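Local atomic coordinates of probable transcriptional regulator, LysR family protein (Rhodococcus sp., PDB entry 2QL3), a protein that probably acts as a DNA-binding transcription factor of the LysR family, of which this chain is the C-terminal effector-binding (substrate-binding) domain. Residues Gly10-Pro13 against Ala14-Pro17; Glu40-Gln43 against Asn44-Arg47; Ala99-Ala102 against Glu103-Met106; Thr115-Ala118 against Met119-Arg123; Tyr133-Asn137 against Phe138-Arg142. One frame throughout, in Å; residues are numbered along the deposited sequence.

Contact 1 of 5, residues Gly10-Pro13 against Ala14-Pro17; sequences GCYP and ALGP
The carbonyl oxygen of Y12 is gripped from the turn that follows it. L15 N donates to Y12 O at 2.9 Å, approaching from above the carbonyl plane, and G16 N adds a weak bond to the same oxygen. That G16 N-H leans chiefly on the next carbonyl, with G16 N 3.0 Å from P13 O, again well out of the carbonyl plane. P17 closes the curl from the far end, its ring CD lying 3.2 Å from P13 O. Beside these bonds the sulfur of C11 rests against the backbone at G16, C11 SG to G16 N 3.8 Å. It gets there because chi1 of 77° places SG between the backbone N and carbonyl carbon of C11, over the turn. L15 reaches back alongside Y12, its CD2 4.3 Å from Y12 CB, and meets the ring obliquely.

One shell out, C11 pairs through its backbone with R39 of strand 34-40 and D41 just beyond it, and its side chain packs on F38 and E40. Y12 and L15 both lie on Y61, while P17 packs on T140 of the second subunit. The whole is a chain reversal of helical phi/psi, without a regular helical bond pattern, at the C-terminal end of parallel strand 5-11. Such a loop leading from a strand towards a helix is characteristic of the alpha/beta lobes of the periplasmic-binding-protein-like fold.

Contact 2 of 5, residues Glu40-Gln43 against Asn44-Arg47; sequences EDTQ and NRLR. With PO4 (phosphate ion), chain O; PO4 (phosphate ion), chain Q.
With CG beside its backbone N (chi1 -67°) and a bend at chi3 of 44°, R45 swings its guanidinium back over the start of the helix, to D41 one turn earlier. There R45 NE sits 2.8 Å from D41 OD1 in a salt bridge, on the syn side but out of the carboxylate plane; D41 OD2 adds weak bonds to NE and NH1 of R45. The two flat groups are turned 39° from one another. D41 OD1 also accepts T42 N at 2.9 Å, through its anti lone pair, which steadies the carboxylate. With an alanine here, R45 would probably keep only its weak phosphate bond among these partners and turn more easily, and T42 N would lose its acceptor.

This is the N-terminal end of helix 43-51, just after strand 34-40 in the beta-alpha architecture of the domain, with T42 at the N-cap position. The first regular bonds run from L46 N to T42 O, 3.0 Å, and from R47 N to Q43 O. A phosphate, probably from the crystallisation liquor, sits at the helix start, where N44 N donates almost straight to its O1 at 2.9 Å. R45 NH1 bonds O4 of a second phosphate weakly. On the inner side L46 CD1 packs 3.5 Å from D41 CB.

Contact 3 of 5, residues Ala99-Ala102 against Glu103-Met106; sequences ADLA and EHPM
H104, A102 and E103 give up the most surface here, and a turn through L101 brings them together. H104 N donates to L101 O at 3.0 Å, closing a type I beta turn whose corner residues are A102 and E103; the donor comes from above the carbonyl plane rather than along a lone pair. The imidazole of H104 then folds back beside the preceding 3-10 segment. With chi1 at -72° its CG stands beside its own backbone N, and the ring edge is presented to D100 O and to L101 CA, both near the ring plane. ND1 approaches D100 O at 3.6 Å, too far for a bond, and this buried nitrogen has no hydrogen-bonding partner in the model. L101 crosses the histidine at about a right angle, touching ND1 with CD2 at 3.9 Å.

At the turn corner the methyl of A102 also packs against F127, and the bend at chi2 folds the E103 carboxylate back near A102. A water links the two segments: it donates to D100 O at 2.9 Å and accepts from E103 N at 3.2 Å.

Around the turn, the ring of H104 meets that of H87 with planes at about 45°, and W151 NE1 donates to H104 O. M106 continues into strand 106-109, whose backbone pairs with that of A132. The arrangement is a 3-10 segment running into a type I beta turn, the connection that delivers the chain to the two-stranded parallel sheet of this lobe.

Contact 4 of 5, residues Thr115-Ala118 against Met119-Arg123; sequences TNHA and MDVCR
V121 lays its CG1 methyl over one face of the H117 imidazole, a CH-pi contact with CG1 3.8 Å from the ring centroid and 17° off the ring normal. The nearest ring atom is CE1, 3.6 Å from CG1, and the methyl is offset towards the rim. V121 CG1 also sits implausibly close to H117 O, however, which leaves its exact place over the ring doubtful. H117 has its CG anti to the backbone N (chi1 178°), which swings the ring outward beside V121, one turn on. At the other flat group, the R123 guanidinium, D120 OD1 lies at the edge; R123 NH1 makes a weak, bent salt-bridge bond to it at 3.3 Å, of uncertain geometry because the D120 carboxylate crowds N116 O.

The backbone gives the regular i to i+4 ladder. M119 N donates to T115 O at 3.0 Å and C122 N to A118 O at 3.2 Å, both nearly straight. M119, a selenomethionine, folds its CG to 3.5 Å from T115 O, bending at chi2 before the selenium.

V121 and C122 touch L98, and T115 OG1 is held by D110. Helix 114-125 is the helix of the beta-alpha-beta unit between strands 106-109 and 131-135. Chemically its sides differ: methyls of A118 and V121 pack on L153 of strand 152-154, the H117 imidazole lies by L155, and the weak D120-R123 pair is on the more exposed side.

Contact 5 of 5, residues Tyr133-Asn137 against Phe138-Arg142; sequences YRTAN and FETAR
N137 can be followed out to T140, one turn ahead. Its CB lies 3.4 Å from T140 OG1. CG stands anti to the backbone N (chi1 -168°), which turns the amide towards the first turn of the helix. Then the branches part: OD1 comes near F138 N at 3.2 Å, at an angle too poor for a bond, while ND2 donates to T140 OG1 at 2.8 Å, with the hydroxyl tilted 29° from the amide plane. The backbone adds A141 N to N137 O, 3.2 Å, in the carbonyl plane, the first regular bond of helix 138-147. A lysine in its place has no amide to offer T140 OG1 and would probably leave that hydroxyl with one mate fewer.

T135, at the end of strand 131-135, turns the chain into this cap: its OG1 accepts N137 N at 2.9 Å, an ST turn, and lies 3.5 Å from T140 CB. Its CG2 methyl packs 4.1 Å from A141 CB. The R142 guanidinium holds E139 OE2 on its syn lone pair, R142 NH2 to E139 OE2 2.9 Å; this oxygen also bonds Y164 OH of the second subunit.

The second subunit meets the same surface: E40 of that chain bonds T135 OG1 through OE1 and T140 OG1 through OE2. The two threonine hydroxyls thus serve both the helix start and the dimer interface.

Overall arrangement
The five contacts fall in the two lobes of the domain. Contacts 1 and 2 belong to one, with centres 10 Å apart, and they touch: C11 O and D41 N lie 2.8 Å apart, and P13 CD packs on D41 O. Contacts 3, 4 and 5 occupy the other; centres there are 14 to 17 Å apart. Across the lobes, contact 1 reaches contact 5 through A14 CB on F138 CD1, 4.0 Å, their centres 15 Å apart. Between subunits, E40 and P17 of one chain meet T135 and T140 of the other, and the lobe holding contacts 1 and 2 thus packs on the partner's contact 5. In relatives the effector pocket lies between such lobes.

Contact 1 of 5, residues Gly10-Pro13 against Ala14-Pro17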
loop_
_atom_site.group_PDB
_atom_site.type_symbol
_atom_site.label_atom_id
_atom_site.label_comp_id
_atom_site.label_asym_id
_atom_site.label_seq_id
_atom_site.Cartn_x
_atom_site.Cartn_y
_atom_site.Cartn_z
ATOM N N GLY A 10 9.895 1.395 14.110
ATOM C CA GLY A 10 9.604 1.958 12.796
ATOM C C GLY A 10 9.828 0.918 11.733
ATOM O O GLY A 10 10.502 -0.125 11.987
ATOM N N CYS A 11 9.294 1.171 10.540
ATOM C CA CYS A 11 9.625 0.344 9.375
ATOM C C CYS A 11 9.317 1.048 8.064
ATOM O O CYS A 11 8.602 2.058 8.080
ATOM C CB CYS A 11 8.927 -1.011 9.455
ATOM S SG CYS A 11 7.220 -0.994 9.040
ATOM N N TYR A 12 9.851 0.526 6.947
ATOM C CA TYR A 12 9.498 1.031 5.608
ATOM C C TYR A 12 8.106 0.481 5.246
ATOM O O TYR A 12 7.784 -0.636 5.606
ATOM C CB TYR A 12 10.491 0.571 4.524
ATOM C CG TYR A 12 11.909 1.064 4.689
ATOM C CD1 TYR A 12 12.192 2.253 5.392
ATOM C CD2 TYR A 12 12.969 0.356 4.113
ATOM C CE1 TYR A 12 13.524 2.692 5.562
ATOM C CE2 TYR A 12 14.275 0.769 4.271
ATOM C CZ TYR A 12 14.539 1.946 4.970
ATOM O OH TYR A 12 15.833 2.329 5.145
ATOM N N PRO A 13 7.261 1.297 4.565
ATOM C CA PRO A 13 5.865 0.863 4.339
ATOM C C PRO A 13 5.628 -0.529 3.729
ATOM O O PRO A 13 4.715 -1.200 4.170
ATOM C CB PRO A 13 5.256 2.012 3.477
ATOM C CG PRO A 13 6.108 3.244 3.896
ATOM C CD PRO A 13 7.520 2.645 4.029
ATOM N N ALA A 14 6.453 -0.955 2.770
ATOM C CA ALA A 14 6.373 -2.277 2.153
ATOM C C ALA A 14 6.648 -3.433 3.117
ATOM O O ALA A 14 6.339 -4.588 2.833
ATOM C CB ALA A 14 7.345 -2.332 0.985
ATOM N N LEU A 15 7.242 -3.121 4.249
ATOM C CA LEU A 15 7.525 -4.099 5.281
ATOM C C LEU A 15 6.362 -4.158 6.284
ATOM O O LEU A 15 6.232 -5.141 7.023
ATOM C CB LEU A 15 8.809 -3.677 5.998
ATOM C CG LEU A 15 10.135 -4.358 5.628
ATOM C CD1 LEU A 15 10.155 -5.069 4.372
ATOM C CD2 LEU A 15 11.358 -3.447 5.784
ATOM N N GLY A 16 5.557 -3.089 6.341
ATOM C CA GLY A 16 4.415 -3.035 7.241
ATOM C C GLY A 16 3.434 -4.196 7.187
ATOM O O GLY A 16 3.070 -4.706 8.226
ATOM N N PRO A 17 2.947 -4.611 5.978
ATOM C CA PRO A 17 1.983 -5.777 5.912
ATOM C C PRO A 17 2.589 -7.186 5.794
ATOM O O PRO A 17 1.895 -8.173 5.925
ATOM C CB PRO A 17 1.161 -5.495 4.656
ATOM C CG PRO A 17 1.947 -4.474 3.863
ATOM C CD PRO A 17 3.129 -3.971 4.656
#

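Contact 2 of 5, residues Glu40-Gln43 against Asn44-Arg47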
loop_
_atom_site.group_PDB
_atom_site.type_symbol
_atom_site.label_atom_id
_atom_site.label_comp_id
_atom_site.label_asym_id
_atom_site.label_seq_id
_atom_site.Cartn_x
_atom_site.Cartn_y
_atom_site.Cartn_z
ATOM N N GLU A 40 5.251 3.637 10.324
ATOM C CA GLU A 40 5.799 3.381 9.007
ATOM C C GLU A 40 6.329 4.685 8.470
ATOM O O GLU A 40 5.658 5.701 8.570
ATOM C CB GLU A 40 4.689 2.925 8.055
ATOM C CG GLU A 40 4.461 1.470 8.073
ATOM C CD GLU A 40 3.182 1.045 7.367
ATOM O OE1 GLU A 40 2.170 1.784 7.476
ATOM O OE2 GLU A 40 3.192 -0.017 6.715
ATOM N N ASP A 41 7.522 4.683 7.907
ATOM C CA ASP A 41 7.988 5.939 7.266
ATOM C C ASP A 41 8.911 5.700 6.144
ATOM O O ASP A 41 9.434 4.601 6.027
ATOM C CB ASP A 41 8.578 6.964 8.238
ATOM C CG ASP A 41 7.948 8.320 8.038
ATOM O OD1 ASP A 41 7.778 8.767 6.845
ATOM O OD2 ASP A 41 7.630 8.939 9.063
ATOM N N THR A 42 9.050 6.719 5.285
ATOM C CA THR A 42 9.863 6.638 4.093
ATOM C C THR A 42 11.327 6.656 4.520
ATOM O O THR A 42 11.644 6.824 5.700
ATOM C CB THR A 42 9.631 7.886 3.225
ATOM O OG1 THR A 42 9.971 9.028 3.994
ATOM C CG2 THR A 42 8.172 8.000 2.798
ATOM N N GLN A 43 12.219 6.528 3.561
ATOM C CA GLN A 43 13.596 6.234 3.894
ATOM C C GLN A 43 14.308 7.274 4.779
ATOM O O GLN A 43 14.784 6.928 5.843
ATOM C CB GLN A 43 14.359 5.982 2.616
ATOM C CG GLN A 43 15.845 5.921 2.775
ATOM C CD GLN A 43 16.548 5.758 1.440
ATOM O OE1 GLN A 43 17.189 4.740 1.220
ATOM N NE2 GLN A 43 16.459 6.780 0.555
ATOM N N ASN A 44 14.414 8.529 4.336
ATOM C CA ASN A 44 15.054 9.562 5.193
ATOM C C ASN A 44 14.326 9.852 6.499
ATOM O O ASN A 44 14.958 10.139 7.515
ATOM C CB ASN A 44 15.299 10.871 4.447
ATOM C CG ASN A 44 16.108 10.662 3.149
ATOM O OD1 ASN A 44 16.633 9.583 2.920
ATOM N ND2 ASN A 44 16.242 11.700 2.342
ATOM N N ARG A 45 13.010 9.824 6.460
ATOM C CA ARG A 45 12.237 10.210 7.603
ATOM C C ARG A 45 12.456 9.182 8.677
ATOM O O ARG A 45 12.681 9.560 9.838
ATOM C CB ARG A 45 10.742 10.443 7.253
ATOM C CG ARG A 45 10.503 11.663 6.347
ATOM C CD ARG A 45 9.002 11.796 5.887
ATOM N NE ARG A 45 8.069 11.551 6.997
ATOM C CZ ARG A 45 7.338 12.487 7.615
ATOM N NH1 ARG A 45 6.581 12.156 8.647
ATOM N NH2 ARG A 45 7.385 13.753 7.221
ATOM N N LEU A 46 12.500 7.896 8.324
ATOM C CA LEU A 46 12.749 6.816 9.363
ATOM C C LEU A 46 14.164 6.983 9.952
ATOM O O LEU A 46 14.380 6.901 11.162
ATOM C CB LEU A 46 12.599 5.403 8.766
ATOM C CG LEU A 46 12.033 4.314 9.740
ATOM C CD1 LEU A 46 10.578 4.667 9.981
ATOM C CD2 LEU A 46 12.103 2.928 9.203
ATOM N N ARG A 47 15.137 7.291 9.093
ATOM C CA ARG A 47 16.530 7.476 9.551
ATOM C C ARG A 47 16.639 8.665 10.522
ATOM O O ARG A 47 17.311 8.615 11.569
ATOM C CB ARG A 47 17.442 7.670 8.310
ATOM C CG ARG A 47 18.851 8.200 8.607
ATOM C CD ARG A 47 19.711 8.277 7.309
ATOM N NE ARG A 47 19.625 9.623 6.757
ATOM C CZ ARG A 47 19.136 9.948 5.585
ATOM N NH1 ARG A 47 18.747 8.979 4.701
ATOM N NH2 ARG A 47 19.111 11.257 5.263
HETATM P P PO4 O . 12.253 10.471 2.057
HETATM O O1 PO4 O . 13.370 9.484 1.860
HETATM O O2 PO4 O . 11.624 10.286 3.450
HETATM O O3 PO4 O . 12.675 11.896 2.061
HETATM O O4 PO4 O . 11.171 10.210 0.985
HETATM P P PO4 Q . 5.630 15.353 10.621
HETATM O O1 PO4 Q . 6.901 14.655 11.076
HETATM O O2 PO4 Q . 5.076 16.200 11.760
HETATM O O3 PO4 Q . 5.950 16.246 9.435
HETATM O O4 PO4 Q . 4.596 14.317 10.204
#

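Contact 3 of 5, residues Ala99-Ala102 against Glu103-Met106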
loop_
_atom_site.group_PDB
_atom_site.type_symbol
_atom_site.label_atom_id
_atom_site.label_comp_id
_atom_site.label_asym_id
_atom_site.label_seq_id
_atom_site.Cartn_x
_atom_site.Cartn_y
_atom_site.Cartn_z
ATOM N N ALA A 99 17.209 -9.153 -19.199
ATOM C CA ALA A 99 17.517 -8.648 -20.533
ATOM C C ALA A 99 16.382 -8.903 -21.535
ATOM O O ALA A 99 16.242 -8.135 -22.496
ATOM C CB ALA A 99 18.838 -9.264 -21.046
ATOM N N ASP A 100 15.593 -9.963 -21.316
ATOM C CA ASP A 100 14.499 -10.357 -22.229
ATOM C C ASP A 100 13.267 -9.456 -22.105
ATOM O O ASP A 100 12.394 -9.482 -22.942
ATOM C CB ASP A 100 14.122 -11.842 -22.075
ATOM C CG ASP A 100 15.279 -12.787 -22.486
ATOM O OD1 ASP A 100 15.137 -14.033 -22.368
ATOM O OD2 ASP A 100 16.347 -12.275 -22.905
ATOM N N LEU A 101 13.235 -8.646 -21.061
ATOM C CA LEU A 101 12.162 -7.692 -20.791
ATOM C C LEU A 101 12.613 -6.252 -21.048
ATOM O O LEU A 101 11.875 -5.316 -20.788
ATOM C CB LEU A 101 11.739 -7.842 -19.326
ATOM C CG LEU A 101 10.973 -9.127 -19.020
ATOM C CD1 LEU A 101 11.053 -9.341 -17.536
ATOM C CD2 LEU A 101 9.504 -8.935 -19.494
ATOM N N ALA A 102 13.831 -6.067 -21.550
ATOM C CA ALA A 102 14.353 -4.711 -21.746
ATOM C C ALA A 102 13.443 -3.828 -22.598
ATOM O O ALA A 102 13.393 -2.590 -22.402
ATOM C CB ALA A 102 15.797 -4.747 -22.338
ATOM N N GLU A 103 12.745 -4.435 -23.558
ATOM C CA GLU A 103 11.880 -3.655 -24.428
ATOM C C GLU A 103 10.375 -3.691 -24.049
ATOM O O GLU A 103 9.570 -3.083 -24.725
ATOM C CB GLU A 103 12.135 -3.982 -25.920
ATOM C CG GLU A 103 13.545 -3.498 -26.429
ATOM C CD GLU A 103 13.659 -1.942 -26.542
ATOM O OE1 GLU A 103 13.076 -1.359 -27.512
ATOM O OE2 GLU A 103 14.325 -1.299 -25.678
ATOM N N HIS A 104 10.015 -4.392 -22.970
ATOM C CA HIS A 104 8.611 -4.428 -22.491
ATOM C C HIS A 104 8.446 -3.348 -21.423
ATOM O O HIS A 104 9.410 -3.061 -20.682
ATOM C CB HIS A 104 8.295 -5.780 -21.860
ATOM C CG HIS A 104 8.186 -6.899 -22.838
ATOM N ND1 HIS A 104 9.265 -7.686 -23.195
ATOM C CD2 HIS A 104 7.122 -7.385 -23.516
ATOM C CE1 HIS A 104 8.874 -8.581 -24.084
ATOM N NE2 HIS A 104 7.576 -8.432 -24.281
ATOM N N PRO A 105 7.233 -2.741 -21.331
ATOM C CA PRO A 105 7.012 -1.625 -20.419
ATOM C C PRO A 105 7.139 -2.086 -18.982
ATOM O O PRO A 105 6.601 -3.121 -18.648
ATOM C CB PRO A 105 5.528 -1.246 -20.646
ATOM C CG PRO A 105 4.951 -2.273 -21.469
ATOM C CD PRO A 105 6.027 -3.085 -22.110
HETATM N N MSE A 106 7.827 -1.327 -18.134
HETATM C CA MSE A 106 7.918 -1.694 -16.749
HETATM C C MSE A 106 6.995 -0.844 -15.859
HETATM O O MSE A 106 6.755 0.305 -16.156
HETATM C CB MSE A 106 9.402 -1.629 -16.265
HETATM C CG MSE A 106 9.600 -2.100 -14.795
HETATM SE SE MSE A 106 11.207 -1.260 -14.061
HETATM C CE MSE A 106 11.410 -2.380 -12.389
HETATM O O HOH W 1 12.635 -7.314 -24.833
#

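Contact 4 of 5, residues Thr115-Ala118 against Met119-Arg123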
loop_
_atom_site.group_PDB
_atom_site.type_symbol
_atom_site.label_atom_id
_atom_site.label_comp_id
_atom_site.label_asym_id
_atom_site.label_seq_id
_atom_site.Cartn_x
_atom_site.Cartn_y
_atom_site.Cartn_z
ATOM N N THR A 115 13.912 1.694 -5.226
ATOM C CA THR A 115 14.003 2.332 -6.512
ATOM C C THR A 115 15.420 2.205 -7.085
ATOM O O THR A 115 15.557 1.786 -8.214
ATOM C CB THR A 115 13.699 3.800 -6.430
ATOM O OG1 THR A 115 12.618 4.018 -5.542
ATOM C CG2 THR A 115 13.409 4.398 -7.879
ATOM N N ASN A 116 16.449 2.556 -6.284
ATOM C CA ASN A 116 17.847 2.444 -6.714
ATOM C C ASN A 116 18.218 0.988 -6.845
ATOM O O ASN A 116 18.966 0.611 -7.749
ATOM C CB ASN A 116 18.836 3.090 -5.721
ATOM C CG ASN A 116 18.803 4.596 -5.717
ATOM O OD1 ASN A 116 18.032 5.247 -6.433
ATOM N ND2 ASN A 116 19.702 5.188 -4.907
ATOM N N HIS A 117 17.726 0.151 -5.924
ATOM C CA HIS A 117 18.014 -1.296 -6.023
ATOM C C HIS A 117 17.565 -1.819 -7.420
ATOM O O HIS A 117 18.311 -2.528 -8.116
ATOM C CB HIS A 117 17.290 -2.091 -4.899
ATOM C CG HIS A 117 17.522 -3.568 -4.986
ATOM N ND1 HIS A 117 16.572 -4.444 -5.485
ATOM C CD2 HIS A 117 18.634 -4.308 -4.750
ATOM C CE1 HIS A 117 17.081 -5.661 -5.525
ATOM N NE2 HIS A 117 18.328 -5.610 -5.075
ATOM N N ALA A 118 16.341 -1.435 -7.810
ATOM C CA ALA A 118 15.709 -1.933 -9.012
ATOM C C ALA A 118 16.482 -1.397 -10.229
ATOM O O ALA A 118 16.798 -2.172 -11.097
ATOM C CB ALA A 118 14.209 -1.556 -9.084
HETATM N N MSE A 119 16.806 -0.098 -10.254
HETATM C CA MSE A 119 17.627 0.474 -11.365
HETATM C C MSE A 119 19.000 -0.171 -11.408
HETATM O O MSE A 119 19.583 -0.331 -12.490
HETATM C CB MSE A 119 17.837 1.985 -11.222
HETATM C CG MSE A 119 16.628 2.854 -11.380
HETATM SE SE MSE A 119 15.469 2.356 -12.881
HETATM C CE MSE A 119 14.309 3.962 -12.846
ATOM N N ASP A 120 19.514 -0.540 -10.223
ATOM C CA ASP A 120 20.829 -1.214 -10.096
ATOM C C ASP A 120 20.800 -2.593 -10.716
ATOM O O ASP A 120 21.706 -2.947 -11.442
ATOM C CB ASP A 120 21.351 -1.316 -8.618
ATOM C CG ASP A 120 21.801 0.059 -8.007
ATOM O OD1 ASP A 120 21.925 1.060 -8.729
ATOM O OD2 ASP A 120 22.024 0.129 -6.772
ATOM N N VAL A 121 19.747 -3.366 -10.466
ATOM C CA VAL A 121 19.667 -4.710 -11.047
ATOM C C VAL A 121 19.382 -4.785 -12.559
ATOM O O VAL A 121 19.887 -5.666 -13.244
ATOM C CB VAL A 121 18.857 -5.723 -10.157
ATOM C CG1 VAL A 121 18.401 -5.079 -8.830
ATOM C CG2 VAL A 121 17.742 -6.444 -10.898
ATOM N N CYS A 122 18.592 -3.846 -13.089
ATOM C CA CYS A 122 18.499 -3.711 -14.555
ATOM C C CYS A 122 19.839 -3.306 -15.125
ATOM O O CYS A 122 20.290 -3.860 -16.133
ATOM C CB CYS A 122 17.453 -2.688 -14.961
ATOM S SG CYS A 122 15.737 -3.186 -14.533
ATOM N N ARG A 123 20.441 -2.289 -14.511
ATOM C CA ARG A 123 21.720 -1.713 -14.982
ATOM C C ARG A 123 22.687 -2.847 -15.133
ATOM O O ARG A 123 23.414 -2.894 -16.098
ATOM C CB ARG A 123 22.263 -0.716 -13.952
ATOM C CG ARG A 123 23.336 0.191 -14.399
ATOM C CD ARG A 123 23.638 1.177 -13.311
ATOM N NE ARG A 123 24.986 0.889 -12.912
ATOM C CZ ARG A 123 25.420 0.652 -11.680
ATOM N NH1 ARG A 123 24.616 0.741 -10.635
ATOM N NH2 ARG A 123 26.709 0.372 -11.516
#

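Contact 5 of 5, residues Tyr133-Asn137 against Phe138-Arg142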
loop_
_atom_site.group_PDB
_atom_site.type_symbol
_atom_site.label_atom_id
_atom_site.label_comp_id
_atom_site.label_asym_id
_atom_site.label_seq_id
_atom_site.Cartn_x
_atom_site.Cartn_y
_atom_site.Cartn_z
ATOM N N TYR A 133 4.884 3.165 -15.896
ATOM C CA TYR A 133 4.157 3.620 -14.719
ATOM C C TYR A 133 5.052 3.532 -13.489
ATOM O O TYR A 133 5.836 2.615 -13.363
ATOM C CB TYR A 133 2.846 2.815 -14.481
ATOM C CG TYR A 133 1.882 2.882 -15.631
ATOM C CD1 TYR A 133 1.066 4.005 -15.816
ATOM C CD2 TYR A 133 1.830 1.842 -16.586
ATOM C CE1 TYR A 133 0.191 4.106 -16.934
ATOM C CE2 TYR A 133 0.957 1.918 -17.713
ATOM C CZ TYR A 133 0.133 3.064 -17.851
ATOM O OH TYR A 133 -0.732 3.181 -18.907
ATOM N N ARG A 134 4.900 4.498 -12.592
ATOM C CA ARG A 134 5.676 4.590 -11.382
ATOM C C ARG A 134 4.682 4.768 -10.234
ATOM O O ARG A 134 3.605 5.394 -10.414
ATOM C CB ARG A 134 6.639 5.788 -11.542
ATOM C CG ARG A 134 7.403 6.180 -10.350
ATOM C CD ARG A 134 8.209 7.479 -10.666
ATOM N NE ARG A 134 9.057 7.327 -11.863
ATOM C CZ ARG A 134 10.374 7.067 -11.865
ATOM N NH1 ARG A 134 11.005 6.959 -13.038
ATOM N NH2 ARG A 134 11.065 6.924 -10.718
ATOM N N THR A 135 4.987 4.133 -9.091
ATOM C CA THR A 135 4.131 4.179 -7.879
ATOM C C THR A 135 4.984 3.912 -6.626
ATOM O O THR A 135 5.950 3.128 -6.652
ATOM C CB THR A 135 2.975 3.125 -7.928
ATOM O OG1 THR A 135 2.283 3.116 -6.666
ATOM C CG2 THR A 135 3.524 1.697 -8.162
ATOM N N ALA A 136 4.672 4.544 -5.514
ATOM C CA ALA A 136 5.347 4.126 -4.269
ATOM C C ALA A 136 4.551 3.059 -3.483
ATOM O O ALA A 136 4.993 2.584 -2.425
ATOM C CB ALA A 136 5.686 5.358 -3.369
ATOM N N ASN A 137 3.415 2.643 -4.047
ATOM C CA ASN A 137 2.497 1.716 -3.393
ATOM C C ASN A 137 2.704 0.275 -3.872
ATOM O O ASN A 137 2.566 0.001 -5.022
ATOM C CB ASN A 137 1.069 2.132 -3.645
ATOM C CG ASN A 137 0.075 1.370 -2.750
ATOM O OD1 ASN A 137 0.455 0.818 -1.705
ATOM N ND2 ASN A 137 -1.179 1.344 -3.149
ATOM N N PHE A 138 3.058 -0.628 -2.980
ATOM C CA PHE A 138 3.405 -2.005 -3.359
ATOM C C PHE A 138 2.269 -2.687 -4.079
ATOM O O PHE A 138 2.486 -3.350 -5.081
ATOM C CB PHE A 138 3.801 -2.779 -2.103
ATOM C CG PHE A 138 4.506 -4.054 -2.322
ATOM C CD1 PHE A 138 5.895 -4.111 -2.256
ATOM C CD2 PHE A 138 3.802 -5.243 -2.412
ATOM C CE1 PHE A 138 6.597 -5.346 -2.387
ATOM C CE2 PHE A 138 4.488 -6.453 -2.548
ATOM C CZ PHE A 138 5.878 -6.504 -2.556
ATOM N N GLU A 139 1.068 -2.553 -3.547
ATOM C CA GLU A 139 -0.082 -3.217 -4.165
ATOM C C GLU A 139 -0.462 -2.579 -5.483
ATOM O O GLU A 139 -0.952 -3.266 -6.374
ATOM C CB GLU A 139 -1.294 -3.218 -3.259
ATOM C CG GLU A 139 -2.464 -4.063 -3.821
ATOM C CD GLU A 139 -2.105 -5.541 -4.098
ATOM O OE1 GLU A 139 -2.855 -6.206 -4.843
ATOM O OE2 GLU A 139 -1.070 -6.052 -3.592
ATOM N N THR A 140 -0.243 -1.273 -5.623
ATOM C CA THR A 140 -0.474 -0.676 -6.910
ATOM C C THR A 140 0.440 -1.314 -7.973
ATOM O O THR A 140 -0.002 -1.580 -9.099
ATOM C CB THR A 140 -0.341 0.853 -6.872
ATOM O OG1 THR A 140 -1.308 1.384 -5.946
ATOM C CG2 THR A 140 -0.553 1.449 -8.288
ATOM N N ALA A 141 1.692 -1.598 -7.612
ATOM C CA ALA A 141 2.607 -2.217 -8.552
ATOM C C ALA A 141 2.084 -3.592 -8.927
ATOM O O ALA A 141 2.044 -3.918 -10.085
ATOM C CB ALA A 141 4.018 -2.327 -7.978
ATOM N N ARG A 142 1.723 -4.409 -7.943
ATOM C CA ARG A 142 1.198 -5.786 -8.199
ATOM C C ARG A 142 -0.086 -5.733 -8.966
ATOM O O ARG A 142 -0.246 -6.502 -9.940
ATOM C CB ARG A 142 0.923 -6.546 -6.884
ATOM C CG ARG A 142 2.138 -6.856 -6.080
ATOM C CD ARG A 142 1.760 -7.573 -4.756
ATOM N NE ARG A 142 1.417 -8.980 -4.999
ATOM C CZ ARG A 142 0.234 -9.535 -4.792
ATOM N NH1 ARG A 142 0.072 -10.838 -5.015
ATOM N NH2 ARG A 142 -0.782 -8.820 -4.359
#